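Side-chain contacts in viral CASP8 and FADD-like apoptosis regulator (Molluscum contagiosum virus subtype 1, PDB 2BBR), which blocks death-receptor-induced apoptosis by interfering with host caspase-8 recruitment and activation at the death-inducing signalling complex, and also suppresses host NF-kappa-B activation: residues 92-95 / 96-99; 169-172 / 173-177. One frame throughout, in Å; residues are numbered along the deposited sequence.

Contact 1: residues 92-95 / 96-99; sequences FLTR and YRKL. With AZI (azide ion), chain B.
The guanidinium of R95 has the side chain of L99, one helical turn on, against one face: L99 CB stands 3.8 Å above the plane, toward the rim, and L99 CD1 lies on that face too, near NH2. At its edge, close to the plane, is the azide ion, probably from the crystallisation liquor, whose pocket L88 completes; R95 NH1 donates to azide N3 over 3.2 Å with an N-H...N angle of 147°. Within 96-99, Y96 CE2 lies over the centre of one face of the R97 guanidinium, whose charge is answered from elsewhere by E144 and D34. Structurally this is the N-capped start of helix 95-104, in the second death effector domain of the protein. T94 is the N-cap: its OG1 accepts from R97 N at 3.3 Å, and the nearly straight 168° at the hydrogen supports a genuine capping bond despite the length. With chi1 at 63°, OG1 sits between the backbone N and the carbonyl carbon of its own residue, turned to the first turn of the helix, and R97 CG packs beside it at 3.2 Å. The main chain then takes over, K98 N bonding to T94 O and L99 N to R95 O. K98 bends at its third torsion, bringing CE to 3.3 Å from T94 O and CD and CE against L93 CB. Its ammonium also pairs with E62, in helix 57-66, and, in this construct, with the terminal carboxylate of H195, from the histidine tag. Toward the azide it makes a weak hydrogen bond, K98 NZ to azide N2 at 3.2 Å.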
loop_
_atom_site.group_PDB
_atom_site.type_symbol
_atom_site.label_atom_id
_atom_site.label_comp_id
_atom_site.label_asym_id
_atom_site.label_seq_id
_atom_site.Cartn_x
_atom_site.Cartn_y
_atom_site.Cartn_z
ATOM N N PHE A 92 -10.087 -5.478 -4.132
ATOM C CA PHE A 92 -8.913 -6.324 -4.323
ATOM C C PHE A 92 -7.759 -5.933 -3.399
ATOM O O PHE A 92 -6.886 -6.749 -3.115
ATOM C CB PHE A 92 -8.439 -6.246 -5.776
ATOM C CG PHE A 92 -7.651 -5.007 -6.090
ATOM C CD1 PHE A 92 -6.265 -4.993 -5.960
ATOM C CD2 PHE A 92 -8.296 -3.840 -6.484
ATOM C CE1 PHE A 92 -5.536 -3.838 -6.217
ATOM C CE2 PHE A 92 -7.576 -2.679 -6.744
ATOM C CZ PHE A 92 -6.191 -2.677 -6.609
ATOM N N LEU A 93 -7.750 -4.687 -2.935
ATOM C CA LEU A 93 -6.667 -4.223 -2.070
ATOM C C LEU A 93 -6.488 -5.106 -0.846
ATOM O O LEU A 93 -7.456 -5.526 -0.215
ATOM C CB LEU A 93 -6.916 -2.775 -1.647
ATOM C CG LEU A 93 -6.902 -1.768 -2.806
ATOM C CD1 LEU A 93 -7.536 -0.468 -2.355
ATOM C CD2 LEU A 93 -5.482 -1.546 -3.303
ATOM N N THR A 94 -5.236 -5.383 -0.509
ATOM C CA THR A 94 -4.948 -6.238 0.632
ATOM C C THR A 94 -4.525 -5.453 1.861
ATOM O O THR A 94 -3.992 -4.345 1.762
ATOM C CB THR A 94 -3.833 -7.249 0.298
ATOM O OG1 THR A 94 -2.617 -6.541 0.019
ATOM C CG2 THR A 94 -4.223 -8.096 -0.909
ATOM N N ARG A 95 -4.778 -6.034 3.027
ATOM C CA ARG A 95 -4.389 -5.406 4.275
ATOM C C ARG A 95 -2.870 -5.219 4.284
ATOM O O ARG A 95 -2.366 -4.215 4.784
ATOM C CB ARG A 95 -4.841 -6.269 5.455
ATOM C CG ARG A 95 -4.297 -5.846 6.809
ATOM C CD ARG A 95 -4.581 -4.398 7.156
ATOM N NE ARG A 95 -4.155 -4.134 8.527
ATOM C CZ ARG A 95 -3.965 -2.926 9.041
ATOM N NH1 ARG A 95 -4.162 -1.846 8.299
ATOM N NH2 ARG A 95 -3.565 -2.804 10.301
ATOM N N TYR A 96 -2.144 -6.177 3.713
ATOM C CA TYR A 96 -0.688 -6.084 3.654
ATOM C C TYR A 96 -0.232 -4.792 2.977
ATOM O O TYR A 96 0.546 -4.025 3.544
ATOM C CB TYR A 96 -0.102 -7.285 2.899
ATOM C CG TYR A 96 1.365 -7.141 2.560
ATOM C CD1 TYR A 96 2.332 -7.055 3.561
ATOM C CD2 TYR A 96 1.784 -7.071 1.235
ATOM C CE1 TYR A 96 3.677 -6.899 3.252
ATOM C CE2 TYR A 96 3.129 -6.913 0.913
ATOM C CZ TYR A 96 4.070 -6.829 1.928
ATOM O OH TYR A 96 5.401 -6.673 1.619
ATOM N N ARG A 97 -0.719 -4.543 1.767
ATOM C CA ARG A 97 -0.311 -3.351 1.032
ATOM C C ARG A 97 -0.787 -2.061 1.692
ATOM O O ARG A 97 -0.041 -1.085 1.776
ATOM C CB ARG A 97 -0.833 -3.411 -0.409
ATOM C CG ARG A 97 -0.355 -4.603 -1.227
ATOM C CD ARG A 97 0.980 -4.345 -1.892
ATOM N NE ARG A 97 1.504 -5.555 -2.517
ATOM C CZ ARG A 97 2.797 -5.830 -2.607
ATOM N NH1 ARG A 97 3.681 -4.970 -2.120
ATOM N NH2 ARG A 97 3.201 -6.978 -3.135
ATOM N N LYS A 98 -2.034 -2.045 2.144
ATOM C CA LYS A 98 -2.562 -0.847 2.784
ATOM C C LYS A 98 -1.798 -0.530 4.068
ATOM O O LYS A 98 -1.479 0.630 4.341
ATOM C CB LYS A 98 -4.056 -1.016 3.061
ATOM C CG LYS A 98 -4.902 -1.022 1.789
ATOM C CD LYS A 98 -6.385 -1.191 2.078
ATOM C CE LYS A 98 -6.728 -2.620 2.464
ATOM N NZ LYS A 98 -8.129 -2.724 2.959
ATOM N N LEU A 99 -1.491 -1.561 4.850
ATOM C CA LEU A 99 -0.750 -1.370 6.091
ATOM C C LEU A 99 0.638 -0.803 5.828
ATOM O O LEU A 99 1.088 0.100 6.531
ATOM C CB LEU A 99 -0.622 -2.693 6.850
ATOM C CG LEU A 99 0.225 -2.670 8.129
ATOM C CD1 LEU A 99 -0.302 -1.622 9.099
ATOM C CD2 LEU A 99 0.198 -4.043 8.776
HETATM N N1 AZI B . -8.341 -0.927 5.610
HETATM N N2 AZI B . -7.198 -1.190 5.628
HETATM N N3 AZI B . -6.065 -1.446 5.716
#

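Contact 2: residues 169-172 / 173-177; sequences LCQQ and LVEYE
Chi1 of -177° sets Q171 CG anti to its backbone N, while chi1 of -73° turns E175 CG back beside its own N; the two extended chains therefore meet on the exposed side of the helix. The pair is an i/i+4 contact within helix 167-187, the long last helix of the second death effector domain. Q171 CG approaches E175 OE1 to 3.5 Å, and the amide and carboxylate planes, as modelled, are turned 42° apart, though the Q171 amide is probably flipped. The same backward course puts E175 CG 3.2 Å from Q171 O, the carbonyl that also receives E175 N. Four such main-chain bonds join 169-172 to 173-177, the others running from L173 N to L169 O, V174 N to C170 O and Y176 N to Q172 O. Around the helix from the glutamine, C170 and V174 form the apolar i/i+4 pair: V174 CG2, beside its backbone N, reaches C170 SG at 4.1 Å and lies 3.4 Å from C170 O. L169, L173 and Y176 are buried, as is C170, which touches R162 of helix 155-163. L173 is packed on L157 and L161 of that same helix, and the Y176 hydroxyl is hydrogen-bonded to P151 O, which satisfies this buried group from a loop. Q172 is partly exposed, and its side chain touches L99 of helix 95-104. On the inward side, the L173 branch that returns along its own helix is CD1, which stops 3.4 Å from L169 O.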
loop_
_atom_site.group_PDB
_atom_site.type_symbol
_atom_site.label_atom_id
_atom_site.label_comp_id
_atom_site.label_asym_id
_atom_site.label_seq_id
_atom_site.Cartn_x
_atom_site.Cartn_y
_atom_site.Cartn_z
ATOM N N LEU A 169 4.814 0.665 15.743
ATOM C CA LEU A 169 4.743 0.207 14.360
ATOM C C LEU A 169 5.079 -1.280 14.297
ATOM O O LEU A 169 4.479 -2.028 13.527
ATOM C CB LEU A 169 5.699 1.023 13.487
ATOM C CG LEU A 169 5.408 2.526 13.470
ATOM C CD1 LEU A 169 6.436 3.236 12.603
ATOM C CD2 LEU A 169 4.002 2.790 12.959
ATOM N N CYS A 170 6.044 -1.706 15.103
ATOM C CA CYS A 170 6.416 -3.113 15.163
ATOM C C CYS A 170 5.177 -3.930 15.519
ATOM O O CYS A 170 4.874 -4.936 14.878
ATOM C CB CYS A 170 7.488 -3.336 16.234
ATOM S SG CYS A 170 7.894 -5.072 16.561
ATOM N N GLN A 171 4.456 -3.485 16.544
ATOM C CA GLN A 171 3.260 -4.182 16.986
ATOM C C GLN A 171 2.209 -4.295 15.886
ATOM O O GLN A 171 1.557 -5.329 15.759
ATOM C CB GLN A 171 2.662 -3.493 18.211
ATOM C CG GLN A 171 1.440 -4.200 18.771
ATOM C CD GLN A 171 0.930 -3.549 20.036
ATOM O OE1 GLN A 171 -0.227 -3.137 20.112
ATOM N NE2 GLN A 171 1.794 -3.450 21.039
ATOM N N GLN A 172 2.031 -3.242 15.095
ATOM C CA GLN A 172 1.054 -3.313 14.013
ATOM C C GLN A 172 1.415 -4.434 13.047
ATOM O O GLN A 172 0.540 -5.152 12.564
ATOM C CB GLN A 172 0.996 -1.998 13.241
ATOM C CG GLN A 172 0.396 -0.838 13.999
ATOM C CD GLN A 172 0.243 0.380 13.118
ATOM O OE1 GLN A 172 -0.410 0.324 12.077
ATOM N NE2 GLN A 172 0.847 1.489 13.526
ATOM N N LEU A 173 2.703 -4.570 12.749
ATOM C CA LEU A 173 3.144 -5.615 11.836
ATOM C C LEU A 173 3.063 -7.008 12.446
ATOM O O LEU A 173 2.699 -7.958 11.755
ATOM C CB LEU A 173 4.566 -5.342 11.341
ATOM C CG LEU A 173 4.667 -4.517 10.055
ATOM C CD1 LEU A 173 4.129 -3.114 10.277
ATOM C CD2 LEU A 173 6.118 -4.474 9.603
ATOM N N VAL A 174 3.412 -7.141 13.722
ATOM C CA VAL A 174 3.332 -8.440 14.384
ATOM C C VAL A 174 1.873 -8.887 14.426
ATOM O O VAL A 174 1.552 -10.044 14.131
ATOM C CB VAL A 174 3.891 -8.381 15.828
ATOM C CG1 VAL A 174 3.549 -9.666 16.575
ATOM C CG2 VAL A 174 5.400 -8.188 15.788
ATOM N N GLU A 175 0.988 -7.966 14.785
ATOM C CA GLU A 175 -0.428 -8.285 14.850
ATOM C C GLU A 175 -0.972 -8.658 13.479
ATOM O O GLU A 175 -1.793 -9.571 13.363
ATOM C CB GLU A 175 -1.205 -7.114 15.447
ATOM C CG GLU A 175 -0.976 -6.978 16.947
ATOM C CD GLU A 175 -1.704 -5.801 17.561
ATOM O OE1 GLU A 175 -1.711 -5.697 18.806
ATOM O OE2 GLU A 175 -2.258 -4.979 16.802
ATOM N N TYR A 176 -0.520 -7.958 12.442
ATOM C CA TYR A 176 -0.957 -8.267 11.089
ATOM C C TYR A 176 -0.527 -9.679 10.710
ATOM O O TYR A 176 -1.321 -10.452 10.177
ATOM C CB TYR A 176 -0.359 -7.290 10.068
ATOM C CG TYR A 176 -0.458 -7.836 8.661
ATOM C CD1 TYR A 176 -1.685 -7.902 8.009
ATOM C CD2 TYR A 176 0.645 -8.428 8.040
ATOM C CE1 TYR A 176 -1.821 -8.553 6.787
ATOM C CE2 TYR A 176 0.520 -9.087 6.815
ATOM C CZ TYR A 176 -0.721 -9.149 6.200
ATOM O OH TYR A 176 -0.887 -9.848 5.029
ATOM N N GLU A 177 0.733 -10.017 10.970
ATOM C CA GLU A 177 1.211 -11.341 10.602
ATOM C C GLU A 177 0.427 -12.428 11.315
ATOM O O GLU A 177 0.096 -13.451 10.715
ATOM C CB GLU A 177 2.707 -11.496 10.888
ATOM C CG GLU A 177 3.256 -12.800 10.319
ATOM C CD GLU A 177 4.765 -12.877 10.301
ATOM O OE1 GLU A 177 5.423 -11.844 10.056
ATOM O OE2 GLU A 177 5.297 -13.987 10.504
#

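Overall arrangement
From the N terminus the chain passes through the helices of the first death effector domain to the loop after helix 81-85. Contact 1 joins the end of that loop to helix 95-104. Helices 109-122, 136-145 and 155-163 follow before contact 2, on helix 167-187. Each contact spans one continuous piece of chain, and the two are in series, neither nested nor crossed. In space their centres are about 14 Å apart and they touch: Y176 packs on R95, Y96 and L99, with Y96 CB 3.4 Å from Y176 OH. Helices 95-104 and 167-187 are thus joined, while contact 1 also reaches helices 22-31 and 57-66 of the first domain.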